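Local structure of sialidase B (Streptococcus pneumoniae serotype 4, 4XJW) at residues Q202-R207 and E265-W270; G229-K234 and N278-G283; N261-Q266 and S282-F287. The protein hydrolyses alpha-(2->3)-, alpha-(2->6)- and alpha-(2->8)-glycosidic linkages of terminal sialic acid residues in oligosaccharides, glycoproteins and glycolipids. The protein carries 1 engineered substitution. All coordinates share one frame; numbering follows the deposited sequence.

Contact 1: residues Q202-R207 and E265-W270; sequences QANYFR and EQLVYW
The phenol oxygen of Tyr-205 is gripped from two directions. The backbone N of Trp-270 donates to its OH over 2.8 Å, almost straight (N-H...O 170°), and arrives at the ring edge close to the ring plane. That OH in turn gives its proton to a water 2.6 Å away, and the same water donates to Trp-270 O, so both backbone polar atoms of Trp-270 are tied to one tyrosine hydroxyl, N directly and O through the water. Trp-270 CB rests against the same end of the ring, 4.0 Å from Tyr-205 CZ.

One residue back, Asn-204 has CG anti to its own N (chi1 -158°), which turns the amide out to the loop. Its ND2 donates to Val-268 O at 3.1 Å, but the bond is bent, and the donor sits above the carbonyl plane rather than on a lone pair. The other end of the amide, OD1, is bonded to Ser-197. A second water bridges the backbones: it accepts from Asn-204 N and Val-268 N and donates to Gln-266 O. Beside it Leu-267 places its CD1 methyl against the 203-204 peptide, 3.5 Å from Asn-204 N, with its chain crossing that of Asn-204 at roughly a right angle.

The segment 265-270 thus lies along the entry into strand 205-213, an outermost strand of a four-stranded propeller sheet. Tyr-205 and Arg-207, the latter a substrate-binding residue by similarity, make backbone hydrogen bonds to Arg-226 and Asp-224 of strand 219-226.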
ATOM      1  N   GLN A 202       8.273   1.893 -11.723  1.00  9.70           N
ATOM      2  CA  GLN A 202       8.980   0.613 -11.770  1.00  9.50           C
ATOM      3  C   GLN A 202       9.094  -0.083 -10.416  1.00 12.40           C
ATOM      4  O   GLN A 202       9.888  -1.011 -10.247  1.00 14.61           O
ATOM      5  CB  GLN A 202      10.339   0.756 -12.460  1.00 13.28           C
ATOM      6  CG  GLN A 202      10.200   1.066 -13.947  1.00 13.62           C
ATOM      7  CD  GLN A 202       9.608  -0.089 -14.744  1.00 17.62           C
ATOM      8  OE1 GLN A 202       8.442  -0.051 -15.162  1.00 19.83           O
ATOM      9  NE2 GLN A 202      10.415  -1.111 -14.985  1.00 18.77           N
ATOM     10  N   ALA A 203       8.280   0.339  -9.456  1.00  9.82           N
ATOM     11  CA  ALA A 203       8.154  -0.454  -8.243  1.00  9.82           C
ATOM     12  C   ALA A 203       7.094  -1.507  -8.463  1.00  8.42           C
ATOM     13  O   ALA A 203       6.045  -1.243  -9.053  1.00 13.36           O
ATOM     14  CB  ALA A 203       7.781   0.419  -7.059  1.00 10.43           C
ATOM     15  N   ASN A 204       7.354  -2.709  -7.975  1.00 10.69           N
ATOM     16  CA  ASN A 204       6.380  -3.774  -8.098  1.00  9.25           C
ATOM     17  C   ASN A 204       5.372  -3.767  -6.955  1.00  9.51           C
ATOM     18  O   ASN A 204       4.377  -4.488  -7.012  1.00 10.57           O
ATOM     19  CB  ASN A 204       7.091  -5.133  -8.182  1.00  9.92           C
ATOM     20  CG  ASN A 204       6.229  -6.222  -8.822  1.00 13.21           C
ATOM     21  OD1 ASN A 204       5.360  -5.952  -9.661  1.00 12.37           O
ATOM     22  ND2 ASN A 204       6.477  -7.470  -8.428  1.00 12.11           N
ATOM     23  N   TYR A 205       5.614  -2.940  -5.931  1.00  9.55           N
ATOM     24  CA  TYR A 205       4.767  -2.935  -4.726  1.00  8.42           C
ATOM     25  C   TYR A 205       4.433  -1.518  -4.297  1.00  9.24           C
ATOM     26  O   TYR A 205       5.209  -0.594  -4.544  1.00  8.75           O
ATOM     27  CB  TYR A 205       5.444  -3.705  -3.581  1.00  8.87           C
ATOM     28  CG  TYR A 205       5.898  -5.071  -4.039  1.00  9.47           C
ATOM     29  CD1 TYR A 205       5.000  -6.142  -4.091  1.00  8.26           C
ATOM     30  CD2 TYR A 205       7.187  -5.257  -4.513  1.00 10.80           C
ATOM     31  CE1 TYR A 205       5.398  -7.389  -4.562  1.00 10.38           C
ATOM     32  CE2 TYR A 205       7.595  -6.491  -4.987  1.00 11.01           C
ATOM     33  CZ  TYR A 205       6.704  -7.538  -5.017  1.00  8.46           C
ATOM     34  OH  TYR A 205       7.125  -8.741  -5.513  1.00 11.70           O
ATOM     35  N   PHE A 206       3.273  -1.351  -3.667  1.00  8.87           N
ATOM     36  CA  PHE A 206       2.835  -0.039  -3.189  1.00  7.03           C
ATOM     37  C   PHE A 206       2.198  -0.193  -1.834  1.00  9.20           C
ATOM     38  O   PHE A 206       1.556  -1.211  -1.557  1.00  9.53           O
ATOM     39  CB  PHE A 206       1.835   0.600  -4.159  1.00  9.51           C
ATOM     40  CG  PHE A 206       2.405   0.828  -5.514  1.00  9.02           C
ATOM     41  CD1 PHE A 206       3.161   1.959  -5.776  1.00  8.24           C
ATOM     42  CD2 PHE A 206       2.246  -0.124  -6.505  1.00  9.41           C
ATOM     43  CE1 PHE A 206       3.731   2.149  -7.010  1.00 10.57           C
ATOM     44  CE2 PHE A 206       2.795   0.069  -7.759  1.00 10.05           C
ATOM     45  CZ  PHE A 206       3.551   1.201  -8.009  1.00  9.92           C
ATOM     46  N   ARG A 207       2.386   0.814  -0.983  1.00  9.45           N
ATOM     47  CA  ARG A 207       1.786   0.825   0.349  1.00  8.19           C
ATOM     48  C   ARG A 207       1.575   2.272   0.751  1.00 10.50           C
ATOM     49  O   ARG A 207       2.168   3.192   0.172  1.00 10.61           O
ATOM     50  CB  ARG A 207       2.669   0.138   1.416  1.00  8.59           C
ATOM     51  CG  ARG A 207       2.554  -1.414   1.498  1.00 10.75           C
ATOM     52  CD  ARG A 207       2.603  -1.911   2.961  1.00 17.29           C
ATOM     53  NE  ARG A 207       1.474  -1.494   3.784  1.00 17.16           N
ATOM     54  CZ  ARG A 207       1.425  -1.610   5.116  1.00 16.75           C
ATOM     55  NH1 ARG A 207       2.457  -2.135   5.770  1.00 19.34           N
ATOM     56  NH2 ARG A 207       0.338  -1.197   5.802  1.00 15.72           N
ATOM     57  N   GLU A 265      15.936   1.662  -9.753  1.00 17.97           N
ATOM     58  CA  GLU A 265      14.506   1.386  -9.678  1.00 14.64           C
ATOM     59  C   GLU A 265      14.219   0.095 -10.439  1.00 16.18           C
ATOM     60  O   GLU A 265      14.137   0.101 -11.675  1.00 18.96           O
ATOM     61  CB  GLU A 265      13.712   2.551 -10.275  1.00 15.41           C
ATOM     62  CG  GLU A 265      13.862   3.865  -9.507  1.00 19.44           C
ATOM     63  CD  GLU A 265      13.868   5.079 -10.433  1.00 25.94           C
ATOM     64  OE1 GLU A 265      13.529   4.926 -11.630  1.00 30.44           O
ATOM     65  OE2 GLU A 265      14.216   6.179  -9.964  1.00 25.46           O
ATOM     66  N   GLN A 266      14.085  -1.011  -9.711  1.00 15.93           N
ATOM     67  CA  GLN A 266      13.900  -2.319 -10.327  1.00 13.94           C
ATOM     68  C   GLN A 266      12.537  -2.897 -10.013  1.00 15.69           C
ATOM     69  O   GLN A 266      12.107  -2.887  -8.856  1.00 13.77           O
ATOM     70  CB  GLN A 266      14.928  -3.311  -9.789  1.00 15.35           C
ATOM     71  CG  GLN A 266      16.307  -3.212 -10.373  1.00 20.11           C
ATOM     72  CD  GLN A 266      17.268  -4.119  -9.641  1.00 16.63           C
ATOM     73  OE1 GLN A 266      17.911  -3.704  -8.686  1.00 16.61           O
ATOM     74  NE2 GLN A 266      17.357  -5.372 -10.077  1.00 24.87           N
ATOM     75  N   LEU A 267      11.892  -3.433 -11.041  1.00 13.40           N
ATOM     76  CA  LEU A 267      10.647  -4.170 -10.899  1.00 12.00           C
ATOM     77  C   LEU A 267      11.037  -5.614 -10.580  1.00 17.31           C
ATOM     78  O   LEU A 267      11.404  -6.379 -11.472  1.00 18.81           O
ATOM     79  CB  LEU A 267       9.845  -4.068 -12.207  1.00 15.55           C
ATOM     80  CG  LEU A 267       8.346  -4.358 -12.229  1.00 17.73           C
ATOM     81  CD1 LEU A 267       7.593  -3.339 -11.414  1.00 15.36           C
ATOM     82  CD2 LEU A 267       7.818  -4.370 -13.669  1.00 18.42           C
ATOM     83  N   VAL A 268      10.985  -5.979  -9.301  1.00 12.25           N
ATOM     84  CA  VAL A 268      11.467  -7.285  -8.856  1.00 13.86           C
ATOM     85  C   VAL A 268      10.318  -8.100  -8.291  1.00 13.20           C
ATOM     86  O   VAL A 268       9.480  -7.584  -7.543  1.00 12.97           O
ATOM     87  CB  VAL A 268      12.548  -7.149  -7.759  1.00 16.42           C
ATOM     88  CG1 VAL A 268      13.157  -8.506  -7.431  1.00 14.34           C
ATOM     89  CG2 VAL A 268      13.628  -6.175  -8.201  1.00 19.55           C
ATOM     90  N   TYR A 269      10.262  -9.370  -8.668  1.00 13.68           N
ATOM     91  CA  TYR A 269       9.379 -10.309  -8.001  1.00 13.03           C
ATOM     92  C   TYR A 269      10.031 -10.708  -6.682  1.00 16.21           C
ATOM     93  O   TYR A 269      11.020 -11.434  -6.668  1.00 17.35           O
ATOM     94  CB  TYR A 269       9.164 -11.559  -8.858  1.00 15.67           C
ATOM     95  CG  TYR A 269       8.448 -12.634  -8.091  1.00 22.05           C
ATOM     96  CD1 TYR A 269       7.065 -12.599  -7.933  1.00 18.57           C
ATOM     97  CD2 TYR A 269       9.157 -13.671  -7.481  1.00 25.30           C
ATOM     98  CE1 TYR A 269       6.408 -13.577  -7.196  1.00 25.47           C
ATOM     99  CE2 TYR A 269       8.510 -14.650  -6.753  1.00 25.29           C
ATOM    100  CZ  TYR A 269       7.134 -14.599  -6.617  1.00 27.62           C
ATOM    101  OH  TYR A 269       6.496 -15.580  -5.889  1.00 29.51           O
ATOM    102  N   TRP A 270       9.485 -10.227  -5.572  1.00 11.26           N
ATOM    103  CA  TRP A 270      10.046 -10.543  -4.266  1.00 10.40           C
ATOM    104  C   TRP A 270       9.529 -11.901  -3.817  1.00 11.90           C
ATOM    105  O   TRP A 270       8.334 -12.175  -3.908  1.00 12.57           O
ATOM    106  CB  TRP A 270       9.674  -9.464  -3.246  1.00 11.29           C
ATOM    107  CG  TRP A 270      10.814  -9.139  -2.331  1.00  9.21           C
ATOM    108  CD1 TRP A 270      10.944  -9.483  -1.007  1.00 10.91           C
ATOM    109  CD2 TRP A 270      12.021  -8.471  -2.694  1.00  8.38           C
ATOM    110  NE1 TRP A 270      12.144  -9.031  -0.525  1.00 11.89           N
ATOM    111  CE2 TRP A 270      12.824  -8.405  -1.537  1.00 10.84           C
ATOM    112  CE3 TRP A 270      12.490  -7.892  -3.880  1.00 10.88           C
ATOM    113  CZ2 TRP A 270      14.086  -7.786  -1.541  1.00 14.47           C
ATOM    114  CZ3 TRP A 270      13.722  -7.285  -3.879  1.00 13.75           C
ATOM    115  CH2 TRP A 270      14.512  -7.239  -2.722  1.00 12.17           C
TER
HETATM  116  O   HOH W   1      10.069  -3.763  -7.352  1.00 11.44           O
HETATM  117  O   HOH W   2       6.007 -10.978  -4.737  1.00 12.29           O

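Contact 2: residues G229-K234 and N278-G283; sequences GTHDSK and NSQISG
Asn-278 meets the imidazole of His-231 through its backbone: His-231 CE1 comes to 4.0 Å from Asn-278 CA, while the Asn-278 amide oxygen is bonded to Arg-638. Ser-279 follows with its carbonyl at the ring edge, near the ring plane, and Ser-279 O lies 3.0 Å from His-231 NE2. That nitrogen makes a weak hydrogen bond to Lys-277 O, and the ring packs edge-to-face on His-642.

Gln-280 then crosses the gap. CG anti to its backbone N (chi1 -176°) and an extended chain carry the amide into the curve of the opposite loop. Gln-280 NE2 bonds weakly to Asp-232 O at 3.2 Å. A second weak bond runs from Gln-280 NE2 to Lys-234 O at 2.8 Å. A water that donates to Ser-233 O is a third acceptor for the two amide hydrogens, in keeping with the weakness of both protein bonds. The curve includes a cis peptide between Ser-233 and Lys-234. It belongs to the loop joining strands 219-226 and 237-244 of one sialidase propeller blade, and it carries Asp-232, the proton acceptor by similarity, whose carboxylate forms a salt bridge with Arg-226.

Ile-281 O lies beside Lys-234 CG at 3.8 Å. The lysine chain crosses the Gln-280 side chain at about a right angle, then runs on extended to Ser-282, whose OG accepts a weak bond from Lys-234 NZ at 2.9 Å and donates its own proton back to Gln-280 O at 2.8 Å.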
ATOM      1  N   GLY A 229       9.990  -5.718  -2.181  1.00 11.67           N
ATOM      2  CA  GLY A 229       8.793  -6.293  -1.596  1.00  7.96           C
ATOM      3  C   GLY A 229       8.016  -5.212  -0.858  1.00  9.31           C
ATOM      4  O   GLY A 229       8.258  -4.021  -1.058  1.00  9.81           O
ATOM      5  N   THR A 230       7.105  -5.618   0.019  1.00  8.38           N
ATOM      6  CA  THR A 230       6.258  -4.671   0.750  1.00 10.06           C
ATOM      7  C   THR A 230       6.849  -4.184   2.073  1.00 11.32           C
ATOM      8  O   THR A 230       6.222  -3.380   2.763  1.00 12.60           O
ATOM      9  CB  THR A 230       4.855  -5.237   0.982  1.00 10.50           C
ATOM     10  OG1 THR A 230       4.961  -6.547   1.561  1.00 10.23           O
ATOM     11  CG2 THR A 230       4.079  -5.315  -0.323  1.00 11.34           C
ATOM     12  N   HIS A 231       8.052  -4.658   2.420  1.00  9.08           N
ATOM     13  CA  HIS A 231       8.675  -4.324   3.708  1.00 10.81           C
ATOM     14  C   HIS A 231       8.800  -2.818   3.971  1.00 11.93           C
ATOM     15  O   HIS A 231       9.114  -2.035   3.061  1.00 10.84           O
ATOM     16  CB  HIS A 231      10.087  -4.904   3.806  1.00 12.06           C
ATOM     17  CG  HIS A 231      10.156  -6.393   3.738  1.00 11.36           C
ATOM     18  ND1 HIS A 231       9.366  -7.222   4.507  1.00 10.13           N
ATOM     19  CD2 HIS A 231      10.957  -7.210   3.008  1.00 11.76           C
ATOM     20  CE1 HIS A 231       9.667  -8.484   4.247  1.00 11.20           C
ATOM     21  NE2 HIS A 231      10.634  -8.500   3.343  1.00  9.11           N
ATOM     22  N   ASP A 232       8.585  -2.418   5.223  1.00 10.63           N
ATOM     23  CA  ASP A 232       8.940  -1.070   5.644  1.00  9.77           C
ATOM     24  C   ASP A 232      10.459  -0.904   5.540  1.00 11.37           C
ATOM     25  O   ASP A 232      11.194  -1.894   5.437  1.00 13.09           O
ATOM     26  CB  ASP A 232       8.578  -0.808   7.113  1.00 12.20           C
ATOM     27  CG  ASP A 232       7.088  -0.869   7.405  1.00 16.77           C
ATOM     28  OD1 ASP A 232       6.273  -1.004   6.481  1.00 15.14           O
ATOM     29  OD2 ASP A 232       6.744  -0.799   8.612  1.00 23.45           O
ATOM     30  N   SER A 233      10.931   0.333   5.622  1.00 11.00           N
ATOM     31  CA  SER A 233      12.363   0.617   5.745  1.00 10.09           C
ATOM     32  C   SER A 233      12.974  -0.210   6.890  1.00 12.12           C
ATOM     33  O   SER A 233      12.286  -0.444   7.881  1.00 13.36           O
ATOM     34  CB  SER A 233      12.571   2.103   6.017  1.00  9.80           C
ATOM     35  OG  SER A 233      12.024   2.885   4.969  1.00 12.33           O
ATOM     36  N   LYS A 234      14.236  -0.658   6.790  1.00 13.55           N
ATOM     37  CA  LYS A 234      15.156  -0.380   5.688  1.00 12.78           C
ATOM     38  C   LYS A 234      14.708  -1.073   4.398  1.00 12.57           C
ATOM     39  O   LYS A 234      14.270  -2.224   4.412  1.00 13.06           O
ATOM     40  CB  LYS A 234      16.568  -0.859   6.075  1.00 14.11           C
ATOM     41  CG  LYS A 234      16.643  -2.354   6.387  1.00 15.48           C
ATOM     42  CD  LYS A 234      18.002  -2.791   6.933  1.00 16.67           C
ATOM     43  CE  LYS A 234      17.981  -4.288   7.230  1.00 22.96           C
ATOM     44  NZ  LYS A 234      19.333  -4.890   7.405  1.00 36.26           N
ATOM     45  N   ASN A 278      11.476 -12.785   4.167  1.00 10.37           N
ATOM     46  CA  ASN A 278      12.013 -11.677   4.964  1.00 10.47           C
ATOM     47  C   ASN A 278      13.265 -11.012   4.403  1.00  9.69           C
ATOM     48  O   ASN A 278      13.815 -10.081   5.027  1.00 12.37           O
ATOM     49  CB  ASN A 278      12.257 -12.099   6.416  1.00  9.37           C
ATOM     50  CG  ASN A 278      10.979 -12.282   7.184  1.00 16.43           C
ATOM     51  OD1 ASN A 278       9.940 -11.720   6.828  1.00 18.40           O
ATOM     52  ND2 ASN A 278      11.041 -13.071   8.253  1.00 13.98           N
ATOM     53  N   SER A 279      13.703 -11.465   3.230  1.00  9.80           N
ATOM     54  CA  SER A 279      14.780 -10.788   2.522  1.00 11.26           C
ATOM     55  C   SER A 279      14.431  -9.315   2.400  1.00  9.79           C
ATOM     56  O   SER A 279      13.288  -8.956   2.065  1.00 12.90           O
ATOM     57  CB  SER A 279      15.003 -11.373   1.129  1.00 12.73           C
ATOM     58  OG  SER A 279      15.431 -12.726   1.221  1.00 13.64           O
ATOM     59  N   GLN A 280      15.408  -8.467   2.679  1.00 12.09           N
ATOM     60  CA  GLN A 280      15.157  -7.043   2.792  1.00 11.60           C
ATOM     61  C   GLN A 280      16.352  -6.267   2.265  1.00 13.88           C
ATOM     62  O   GLN A 280      17.478  -6.533   2.665  1.00 15.17           O
ATOM     63  CB  GLN A 280      14.912  -6.720   4.266  1.00 13.67           C
ATOM     64  CG  GLN A 280      14.541  -5.297   4.562  1.00 15.30           C
ATOM     65  CD  GLN A 280      14.142  -5.102   6.014  1.00 15.56           C
ATOM     66  OE1 GLN A 280      14.597  -5.835   6.894  1.00 20.76           O
ATOM     67  NE2 GLN A 280      13.269  -4.126   6.268  1.00 14.14           N
ATOM     68  N   ILE A 281      16.114  -5.326   1.353  1.00  9.88           N
ATOM     69  CA  ILE A 281      17.181  -4.500   0.814  1.00 12.99           C
ATOM     70  C   ILE A 281      17.781  -3.711   1.969  1.00 14.83           C
ATOM     71  O   ILE A 281      17.080  -2.976   2.660  1.00 12.51           O
ATOM     72  CB  ILE A 281      16.678  -3.526  -0.265  1.00 10.51           C
ATOM     73  CG1 ILE A 281      16.044  -4.284  -1.435  1.00 11.68           C
ATOM     74  CG2 ILE A 281      17.842  -2.635  -0.743  1.00 12.04           C
ATOM     75  CD1 ILE A 281      15.557  -3.389  -2.596  1.00 11.82           C
ATOM     76  N   SER A 282      19.076  -3.884   2.194  1.00 11.62           N
ATOM     77  CA  SER A 282      19.673  -3.430   3.441  1.00 14.13           C
ATOM     78  C   SER A 282      20.715  -2.326   3.322  1.00 13.18           C
ATOM     79  O   SER A 282      21.215  -1.849   4.339  1.00 15.59           O
ATOM     80  CB  SER A 282      20.252  -4.619   4.208  1.00 17.26           C
ATOM     81  OG  SER A 282      19.238  -5.534   4.569  1.00 18.29           O
ATOM     82  N   GLY A 283      21.032  -1.909   2.097  1.00 12.37           N
ATOM     83  CA  GLY A 283      22.009  -0.853   1.896  1.00 14.47           C
ATOM     84  C   GLY A 283      21.482   0.407   1.222  1.00 12.59           C
ATOM     85  O   GLY A 283      22.267   1.286   0.862  1.00 13.92           O
TER
HETATM   86  O   HOH W   3      12.280  -3.098   8.984  1.00 27.67           O

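Contact 3: residues N261-Q266 and S282-F287; sequences NDYEEQ and SGSASF
Asp-262 reaches across to the backbone of Ala-285 with its CG set between its own N and carbonyl carbon (chi1 49°), a rotamer that swings the carboxylate over to the other segment. Its OD2 takes the N-H of Ala-285 on the syn lone pair, 2.8 Å and practically straight at 174°. A water donates to that same OD2 and to Gly-283 O, so this carboxylate oxygen serves two donors. A second water donates to Asp-262 OD1 at 2.6 Å and to Ser-284 OG and accepts from Tyr-263 N. Both oxygens of this buried acid are therefore satisfied.

Tyr-263 takes a different first torsion, CG beside its backbone N (chi1 -82°), and lays one ring face on Ser-284. The contact is a CH-pi one: Ser-284 CB stands 3.8 Å from the ring centroid, displaced toward the CD1 rim. The backbone puts that CB over the ring face, and the serine's own torsion, OG anti to the backbone N, directs the hydroxyl to Ala-285 O, to which Ser-284 OG donates at 2.7 Å. Further along the ring, Gly-283 packs tightly, its CA 3.3 Å from Tyr-263 OH. That hydroxyl is hydrogen-bonded to Glu-395, and the ring stacks on Tyr-384.

Asp-262 and Glu-264 also make backbone bonds to Tyr-384 in strand 377-387. The contact hence joins the lead-in to propeller strand 286-294, through the 261-266 loop, to the beta-rich insertion that follows strand 301-308, an elaboration of the sialidase propeller.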
ATOM      1  N   ASN A 261      18.720   7.700  -5.607  1.00 14.88           N
ATOM      2  CA  ASN A 261      19.245   6.981  -6.762  1.00 16.21           C
ATOM      3  C   ASN A 261      20.443   6.102  -6.451  1.00 14.50           C
ATOM      4  O   ASN A 261      21.128   5.619  -7.368  1.00 14.81           O
ATOM      5  CB  ASN A 261      19.565   7.957  -7.893  1.00 16.99           C
ATOM      6  CG  ASN A 261      18.309   8.532  -8.523  1.00 22.47           C
ATOM      7  OD1 ASN A 261      17.356   7.801  -8.805  1.00 27.21           O
ATOM      8  ND2 ASN A 261      18.290   9.837  -8.717  1.00 28.56           N
ATOM      9  N   ASP A 262      20.677   5.873  -5.163  1.00 15.04           N
ATOM     10  CA  ASP A 262      21.746   4.980  -4.745  1.00 14.09           C
ATOM     11  C   ASP A 262      21.487   3.530  -5.175  1.00 12.93           C
ATOM     12  O   ASP A 262      22.431   2.774  -5.419  1.00 15.20           O
ATOM     13  CB  ASP A 262      22.020   5.085  -3.233  1.00 12.75           C
ATOM     14  CG  ASP A 262      20.757   4.995  -2.366  1.00 13.51           C
ATOM     15  OD1 ASP A 262      19.700   5.548  -2.748  1.00 15.87           O
ATOM     16  OD2 ASP A 262      20.849   4.407  -1.264  1.00 15.48           O
ATOM     17  N   TYR A 263      20.214   3.151  -5.266  1.00 12.77           N
ATOM     18  CA  TYR A 263      19.822   1.872  -5.844  1.00 15.72           C
ATOM     19  C   TYR A 263      18.938   2.080  -7.069  1.00 12.24           C
ATOM     20  O   TYR A 263      18.140   3.024  -7.111  1.00 14.22           O
ATOM     21  CB  TYR A 263      19.081   1.027  -4.812  1.00 12.06           C
ATOM     22  CG  TYR A 263      19.989   0.275  -3.872  1.00 12.72           C
ATOM     23  CD1 TYR A 263      20.879   0.955  -3.044  1.00 13.93           C
ATOM     24  CD2 TYR A 263      19.958  -1.104  -3.810  1.00 12.03           C
ATOM     25  CE1 TYR A 263      21.716   0.280  -2.170  1.00 14.16           C
ATOM     26  CE2 TYR A 263      20.793  -1.806  -2.922  1.00 13.01           C
ATOM     27  CZ  TYR A 263      21.670  -1.098  -2.115  1.00 15.13           C
ATOM     28  OH  TYR A 263      22.513  -1.765  -1.251  1.00 15.34           O
ATOM     29  N   GLU A 264      19.100   1.204  -8.064  1.00 14.06           N
ATOM     30  CA  GLU A 264      18.291   1.225  -9.283  1.00 16.15           C
ATOM     31  C   GLU A 264      16.802   1.010  -8.983  1.00 16.12           C
ATOM     32  O   GLU A 264      16.445   0.269  -8.073  1.00 15.43           O
ATOM     33  CB  GLU A 264      18.797   0.149 -10.257  1.00 15.29           C
ATOM     34  CG  GLU A 264      18.027   0.041 -11.579  1.00 17.33           C
ATOM     35  CD  GLU A 264      18.335  -1.237 -12.360  1.00 20.56           C
ATOM     36  OE1 GLU A 264      18.974  -2.157 -11.809  1.00 22.23           O
ATOM     37  OE2 GLU A 264      17.928  -1.320 -13.536  1.00 23.43           O
ATOM     38  N   GLU A 265      15.936   1.662  -9.753  1.00 17.97           N
ATOM     39  CA  GLU A 265      14.506   1.386  -9.678  1.00 14.64           C
ATOM     40  C   GLU A 265      14.219   0.095 -10.439  1.00 16.18           C
ATOM     41  O   GLU A 265      14.137   0.101 -11.675  1.00 18.96           O
ATOM     42  CB  GLU A 265      13.712   2.551 -10.275  1.00 15.41           C
ATOM     43  CG  GLU A 265      13.862   3.865  -9.507  1.00 19.44           C
ATOM     44  CD  GLU A 265      13.868   5.079 -10.433  1.00 25.94           C
ATOM     45  OE1 GLU A 265      13.529   4.926 -11.630  1.00 30.44           O
ATOM     46  OE2 GLU A 265      14.216   6.179  -9.964  1.00 25.46           O
ATOM     47  N   GLN A 266      14.085  -1.011  -9.711  1.00 15.93           N
ATOM     48  CA  GLN A 266      13.900  -2.319 -10.327  1.00 13.94           C
ATOM     49  C   GLN A 266      12.537  -2.897 -10.013  1.00 15.69           C
ATOM     50  O   GLN A 266      12.107  -2.887  -8.856  1.00 13.77           O
ATOM     51  CB  GLN A 266      14.928  -3.311  -9.789  1.00 15.35           C
ATOM     52  CG  GLN A 266      16.307  -3.212 -10.373  1.00 20.11           C
ATOM     53  CD  GLN A 266      17.268  -4.119  -9.641  1.00 16.63           C
ATOM     54  OE1 GLN A 266      17.911  -3.704  -8.686  1.00 16.61           O
ATOM     55  NE2 GLN A 266      17.357  -5.372 -10.077  1.00 24.87           N
ATOM     56  N   SER A 282      19.076  -3.884   2.194  1.00 11.62           N
ATOM     57  CA  SER A 282      19.673  -3.430   3.441  1.00 14.13           C
ATOM     58  C   SER A 282      20.715  -2.326   3.322  1.00 13.18           C
ATOM     59  O   SER A 282      21.215  -1.849   4.339  1.00 15.59           O
ATOM     60  CB  SER A 282      20.252  -4.619   4.208  1.00 17.26           C
ATOM     61  OG  SER A 282      19.238  -5.534   4.569  1.00 18.29           O
ATOM     62  N   GLY A 283      21.032  -1.909   2.097  1.00 12.37           N
ATOM     63  CA  GLY A 283      22.009  -0.853   1.896  1.00 14.47           C
ATOM     64  C   GLY A 283      21.482   0.407   1.222  1.00 12.59           C
ATOM     65  O   GLY A 283      22.267   1.286   0.862  1.00 13.92           O
ATOM     66  N   SER A 284      20.161   0.502   1.072  1.00 11.84           N
ATOM     67  CA  SER A 284      19.524   1.616   0.363  1.00 10.84           C
ATOM     68  C   SER A 284      18.942   2.663   1.287  1.00  9.74           C
ATOM     69  O   SER A 284      18.415   2.349   2.357  1.00 12.40           O
ATOM     70  CB  SER A 284      18.406   1.095  -0.537  1.00 12.30           C
ATOM     71  OG  SER A 284      17.775   2.160  -1.238  1.00 11.25           O
ATOM     72  N   ALA A 285      19.035   3.921   0.862  1.00 12.20           N
ATOM     73  CA  ALA A 285      18.272   4.995   1.501  1.00 12.58           C
ATOM     74  C   ALA A 285      16.810   4.862   1.060  1.00 12.53           C
ATOM     75  O   ALA A 285      16.508   4.220   0.047  1.00 12.32           O
ATOM     76  CB  ALA A 285      18.850   6.349   1.116  1.00 11.64           C
ATOM     77  N   SER A 286      15.894   5.446   1.824  1.00 10.67           N
ATOM     78  CA  SER A 286      14.487   5.357   1.467  1.00 10.95           C
ATOM     79  C   SER A 286      13.677   6.512   2.039  1.00 10.09           C
ATOM     80  O   SER A 286      14.121   7.219   2.947  1.00 12.37           O
ATOM     81  CB  SER A 286      13.888   4.022   1.917  1.00 10.92           C
ATOM     82  OG  SER A 286      13.955   3.882   3.338  1.00 12.62           O
ATOM     83  N   PHE A 287      12.484   6.695   1.481  1.00 10.53           N
ATOM     84  CA  PHE A 287      11.472   7.562   2.080  1.00 10.66           C
ATOM     85  C   PHE A 287      10.322   6.671   2.492  1.00 12.01           C
ATOM     86  O   PHE A 287      10.126   5.609   1.915  1.00 14.54           O
ATOM     87  CB  PHE A 287      10.970   8.611   1.091  1.00 11.22           C
ATOM     88  CG  PHE A 287      12.056   9.495   0.536  1.00  9.57           C
ATOM     89  CD1 PHE A 287      12.736   9.132  -0.627  1.00 10.70           C
ATOM     90  CD2 PHE A 287      12.382  10.693   1.161  1.00 11.58           C
ATOM     91  CE1 PHE A 287      13.731   9.956  -1.149  1.00 11.22           C
ATOM     92  CE2 PHE A 287      13.385  11.518   0.655  1.00 13.83           C
ATOM     93  CZ  PHE A 287      14.062  11.138  -0.504  1.00 11.96           C
TER
HETATM   94  O   HOH W   4      17.845   3.831  -3.539  1.00 16.27           O
HETATM   95  O   HOH W   5      23.210   3.549  -0.359  1.00 16.51           O

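Overall arrangement
All three contacts draw on the long loop between strands 255-256 and 286-294, which contacts 1 and 3 share at Glu-265 and Gln-266 and contacts 2 and 3 at Ser-282 and Gly-283. Centres lie 10 to 12 Å apart. Contacts 1 and 2 join where Trp-270 NE1 probably donates to Ser-279 O, 2.8 Å away. Contact 3 meets contact 2 through a probable hydrogen bond between Ser-286 OG and Ser-233 OG, 2.7 Å apart. Contacts 1 and 2 border the active site inferred by similarity: the side chains of Asp-232 and Arg-207 are about 4 Å apart. The side chain of Asp-232 is about 7 Å from that of Tyr-615, the probable nucleophile. Contact 3 lies away from these residues.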